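Local coordinates for protein arginase (Thermus thermophilus, PDB 2EF4) that probably hydrolyses L-arginine to L-ornithine and urea, using a pair of manganese ions bound in each subunit, at residues A[109-114]-A[158-163]; A[139-144]-A[152-157]. One frame throughout, in Å; residues are numbered along the deposited sequence.

Contact 1 of 2, residues A[109-114]-A[158-163]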
# COMPACT_ATOMS: atom_id res chain seq x y z
N GLY A 109 27.59 7.79 -37.54
CA GLY A 109 28.05 8.90 -38.37
C GLY A 109 27.04 9.60 -39.28
O GLY A 109 27.38 10.61 -39.89
N ARG A 110 25.82 9.09 -39.38
CA ARG A 110 24.82 9.74 -40.23
C ARG A 110 24.12 10.88 -39.48
O ARG A 110 24.37 11.11 -38.30
CB ARG A 110 23.76 8.73 -40.69
CG ARG A 110 24.29 7.46 -41.35
CD ARG A 110 23.13 6.58 -41.83
NE ARG A 110 22.13 6.35 -40.78
CZ ARG A 110 22.32 5.57 -39.72
NH1 ARG A 110 23.46 4.92 -39.55
NH2 ARG A 110 21.37 5.45 -38.81
N ARG A 111 23.25 11.60 -40.18
CA ARG A 111 22.48 12.67 -39.56
C ARG A 111 21.20 11.98 -39.10
O ARG A 111 20.47 11.42 -39.93
CB ARG A 111 22.16 13.76 -40.58
CG ARG A 111 21.40 14.96 -40.01
CD ARG A 111 20.94 15.91 -41.11
NE ARG A 111 20.00 16.90 -40.59
CZ ARG A 111 19.22 17.68 -41.33
NH1 ARG A 111 19.25 17.60 -42.66
NH2 ARG A 111 18.39 18.53 -40.74
N VAL A 112 20.92 11.99 -37.80
CA VAL A 112 19.71 11.34 -37.30
C VAL A 112 18.89 12.24 -36.39
O VAL A 112 19.43 13.13 -35.73
CB VAL A 112 20.05 10.03 -36.51
CG1 VAL A 112 20.96 9.14 -37.35
CG2 VAL A 112 20.70 10.36 -35.18
N GLY A 113 17.59 12.01 -36.37
CA GLY A 113 16.72 12.81 -35.52
C GLY A 113 16.58 12.16 -34.14
O GLY A 113 16.50 10.93 -34.03
N VAL A 114 16.56 12.99 -33.10
CA VAL A 114 16.44 12.49 -31.74
C VAL A 114 15.13 12.90 -31.08
O VAL A 114 14.86 14.09 -30.89
CB VAL A 114 17.61 12.99 -30.87
CG1 VAL A 114 17.39 12.59 -29.41
CG2 VAL A 114 18.92 12.40 -31.37
N ASP A 158 22.61 17.73 -34.24
CA ASP A 158 22.46 19.17 -34.32
C ASP A 158 21.19 19.49 -33.54
O ASP A 158 20.17 18.81 -33.70
CB ASP A 158 22.33 19.63 -35.77
CG ASP A 158 22.18 21.14 -35.90
OD1 ASP A 158 21.11 21.68 -35.57
OD2 ASP A 158 23.15 21.80 -36.32
N PRO A 159 21.24 20.49 -32.66
CA PRO A 159 20.06 20.86 -31.88
C PRO A 159 18.80 21.06 -32.73
O PRO A 159 17.68 20.95 -32.22
CB PRO A 159 20.49 22.13 -31.13
CG PRO A 159 21.76 22.59 -31.86
CD PRO A 159 22.41 21.30 -32.27
N LYS A 160 18.96 21.33 -34.03
CA LYS A 160 17.81 21.53 -34.91
C LYS A 160 17.13 20.19 -35.18
O LYS A 160 15.97 20.15 -35.61
CB LYS A 160 18.24 22.16 -36.25
CG LYS A 160 18.77 21.16 -37.29
CD LYS A 160 19.30 21.86 -38.55
CE LYS A 160 20.49 21.10 -39.13
NZ LYS A 160 21.18 21.86 -40.22
N ASP A 161 17.86 19.10 -34.95
CA ASP A 161 17.32 17.77 -35.18
C ASP A 161 16.89 17.07 -33.89
O ASP A 161 16.78 15.85 -33.83
CB ASP A 161 18.34 16.90 -35.93
CG ASP A 161 18.69 17.46 -37.32
OD1 ASP A 161 17.77 17.93 -38.02
OD2 ASP A 161 19.88 17.43 -37.71
N VAL A 162 16.65 17.86 -32.85
CA VAL A 162 16.25 17.31 -31.56
C VAL A 162 14.86 17.77 -31.15
O VAL A 162 14.55 18.96 -31.20
CB VAL A 162 17.21 17.75 -30.43
CG1 VAL A 162 16.67 17.29 -29.08
CG2 VAL A 162 18.61 17.20 -30.68
N VAL A 163 14.01 16.82 -30.74
CA VAL A 163 12.68 17.16 -30.27
C VAL A 163 12.45 16.55 -28.89
O VAL A 163 12.57 15.34 -28.70
CB VAL A 163 11.56 16.67 -31.24
CG1 VAL A 163 10.19 17.01 -30.67
CG2 VAL A 163 11.71 17.34 -32.60
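The carboxylate of Asp161 is gripped side-on by Arg111, one guanidinium nitrogen to each oxygen. Arg111 NE lies 2.9 Å from Asp161 OD2 in a nearly straight bond (173° at the hydrogen), and Arg111 NH2 also stands 2.9 Å from Asp161 OD1, which offers its syn lone pair. The fit is not coplanar: the two planes are turned 43° apart, and NE reaches OD2 from the syn side but well out of the carboxylate plane. Arg111 arrives with CG anti to the backbone N (chi1 -177°) and the chain extended to NE. The Lys160 side chain runs past the same guanidinium, its CE 3.7 Å from Arg111 NH2. The backbones join as parallel strands. Val114 N donates to Asp161 O at 3.0 Å, and Val163 N to Val114 O at 2.9 Å, so Val114 bonds through both its N and its O to the residues flanking Val162. The side chains of Val114 and Val162 share one face of the sheet, with CB of the first 4.3 Å from CG2 of the second. Asp161 therefore serves twice: its carbonyl accepts from Val114 N beside the Val114-Val162 bridge, and its carboxylate balances Arg111, probably also easing the closeness of the Lys160 and Arg111 charges.

Contact 2 of 2, residues A[139-144]-A[152-157]; sequences LAVLSG and EVFRAV
Val157 has CG1 placed between its backbone N and carbonyl carbon (chi1 70°), which turns this methyl onto the end of helix 138-142, 3.5 Å from Leu142 O and 4.1 Å from Leu142 CB. Arg155 instead sends CG anti to the backbone N (chi1 174°), and its extended chain passes alongside Gly144, with NH2 3.4 Å from Gly144 CA. Between these two side chains the carbonyl of Leu142 is the polar centre. Its oxygen accepts from Ala156 N and from Val157 N, each 3.0 Å from Leu142 O. The Ala156 donor lies in the carbonyl plane, on a lone pair, whereas that of Val157 is tilted 29° from it; the different approaches let two successive amides share one acceptor. A CA-H...O contact adds to the grip, Ser143 CA standing 3.5 Å from Val157 O. The helix itself closes in a Schellman motif at Gly144, whose positive phi suits glycine, while Ser143 OG folds back to Leu139 O at 3.0 Å. The methyl Leu142 CD2 comes close to a carbonyl, 3.3 Å from Phe154 O. Apolar contact is made by Val141, which lies side by side with Phe154, its CG1 against Phe154 CB and near the ring plane at the edge. The two helix ends are thus joined through the linker that leads from helix 148-154. Helix 99-106 covers Val141, Leu142, Phe154 and Ala156, helix 66-81 takes Val153 and Phe154, and strand 162-167 lies against Leu139, Ser143 and Val157.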
# COMPACT_ATOMS: atom_id res chain seq x y z
N LEU A 139 21.80 15.12 -23.30
CA LEU A 139 21.26 15.69 -24.53
C LEU A 139 22.03 16.94 -24.95
O LEU A 139 22.21 17.20 -26.15
CB LEU A 139 19.77 16.00 -24.39
CG LEU A 139 19.06 16.45 -25.67
CD1 LEU A 139 19.35 15.46 -26.80
CD2 LEU A 139 17.56 16.56 -25.43
N ALA A 140 22.50 17.71 -23.98
CA ALA A 140 23.26 18.92 -24.26
C ALA A 140 24.61 18.48 -24.84
O ALA A 140 25.08 19.04 -25.85
CB ALA A 140 23.46 19.74 -22.99
N VAL A 141 25.23 17.48 -24.21
CA VAL A 141 26.50 16.94 -24.68
C VAL A 141 26.34 16.41 -26.11
O VAL A 141 27.22 16.63 -26.96
CB VAL A 141 27.01 15.79 -23.76
CG1 VAL A 141 28.23 15.13 -24.39
CG2 VAL A 141 27.36 16.33 -22.37
N LEU A 142 25.24 15.71 -26.38
CA LEU A 142 24.99 15.17 -27.72
C LEU A 142 24.86 16.31 -28.74
O LEU A 142 25.19 16.15 -29.92
CB LEU A 142 23.70 14.33 -27.75
CG LEU A 142 23.74 12.90 -27.19
CD1 LEU A 142 22.32 12.34 -27.10
CD2 LEU A 142 24.62 12.02 -28.08
N SER A 143 24.40 17.46 -28.27
CA SER A 143 24.20 18.63 -29.12
C SER A 143 25.45 19.48 -29.26
O SER A 143 25.44 20.50 -29.95
CB SER A 143 23.04 19.47 -28.59
OG SER A 143 21.80 18.77 -28.70
N GLY A 144 26.51 19.07 -28.58
CA GLY A 144 27.77 19.80 -28.67
C GLY A 144 28.01 20.80 -27.56
O GLY A 144 28.86 21.68 -27.72
N GLU A 152 33.83 15.69 -26.89
CA GLU A 152 34.82 15.19 -27.83
C GLU A 152 34.53 13.75 -28.22
O GLU A 152 35.04 13.27 -29.22
CB GLU A 152 36.24 15.24 -27.24
CG GLU A 152 36.46 14.29 -26.07
CD GLU A 152 37.91 14.21 -25.64
OE1 GLU A 152 38.61 15.24 -25.73
OE2 GLU A 152 38.35 13.13 -25.21
N VAL A 153 33.70 13.07 -27.43
CA VAL A 153 33.38 11.69 -27.73
C VAL A 153 31.96 11.47 -28.22
O VAL A 153 31.72 10.65 -29.12
CB VAL A 153 33.53 10.77 -26.49
CG1 VAL A 153 33.55 9.30 -26.95
CG2 VAL A 153 34.78 11.12 -25.70
N PHE A 154 31.01 12.20 -27.65
CA PHE A 154 29.60 11.98 -27.97
C PHE A 154 28.79 12.99 -28.79
O PHE A 154 27.63 12.72 -29.09
CB PHE A 154 28.87 11.67 -26.66
CG PHE A 154 29.61 10.69 -25.78
CD1 PHE A 154 29.77 9.35 -26.17
CD2 PHE A 154 30.17 11.10 -24.56
CE1 PHE A 154 30.48 8.45 -25.37
CE2 PHE A 154 30.89 10.20 -23.75
CZ PHE A 154 31.04 8.87 -24.16
N ARG A 155 29.37 14.13 -29.15
CA ARG A 155 28.64 15.12 -29.96
C ARG A 155 28.19 14.42 -31.25
O ARG A 155 29.02 14.07 -32.10
CB ARG A 155 29.56 16.29 -30.28
CG ARG A 155 29.03 17.34 -31.24
CD ARG A 155 30.03 18.50 -31.23
NE ARG A 155 29.77 19.61 -32.15
CZ ARG A 155 28.57 20.08 -32.49
NH1 ARG A 155 28.50 21.11 -33.32
NH2 ARG A 155 27.46 19.51 -32.05
N ALA A 156 26.89 14.20 -31.41
CA ALA A 156 26.41 13.49 -32.58
C ALA A 156 25.20 14.08 -33.27
O ALA A 156 24.80 13.59 -34.34
CB ALA A 156 26.12 12.03 -32.20
N VAL A 157 24.59 15.10 -32.69
CA VAL A 157 23.41 15.66 -33.31
C VAL A 157 23.37 17.18 -33.31
O VAL A 157 24.02 17.83 -32.49
CB VAL A 157 22.12 15.14 -32.63
CG1 VAL A 157 21.98 15.73 -31.23
CG2 VAL A 157 20.90 15.49 -33.47

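How the contacts relate
Contact 2 lies within the chain excursion between the two strands that contact 1 pairs, and their centres are 10 Å apart. The chain runs directly from Val157 into Asp158, and Val157 also touches both segments of contact 1: its CG2 is 3.6 Å from Val112 O and its CG1 3.7 Å from Val162 CG2. Val162 CG1 in turn meets Leu139 CD2 at 3.8 Å, so helix 138-142 packs on the face bearing Val162. Contact 1 lies in the parallel sheet of the arginase fold and contact 2 in the helical layer over it. The manganese site is close to both: the side chains of Val114 and Leu142 lie about 8 Å and 7 Å from that of the metal ligand His96.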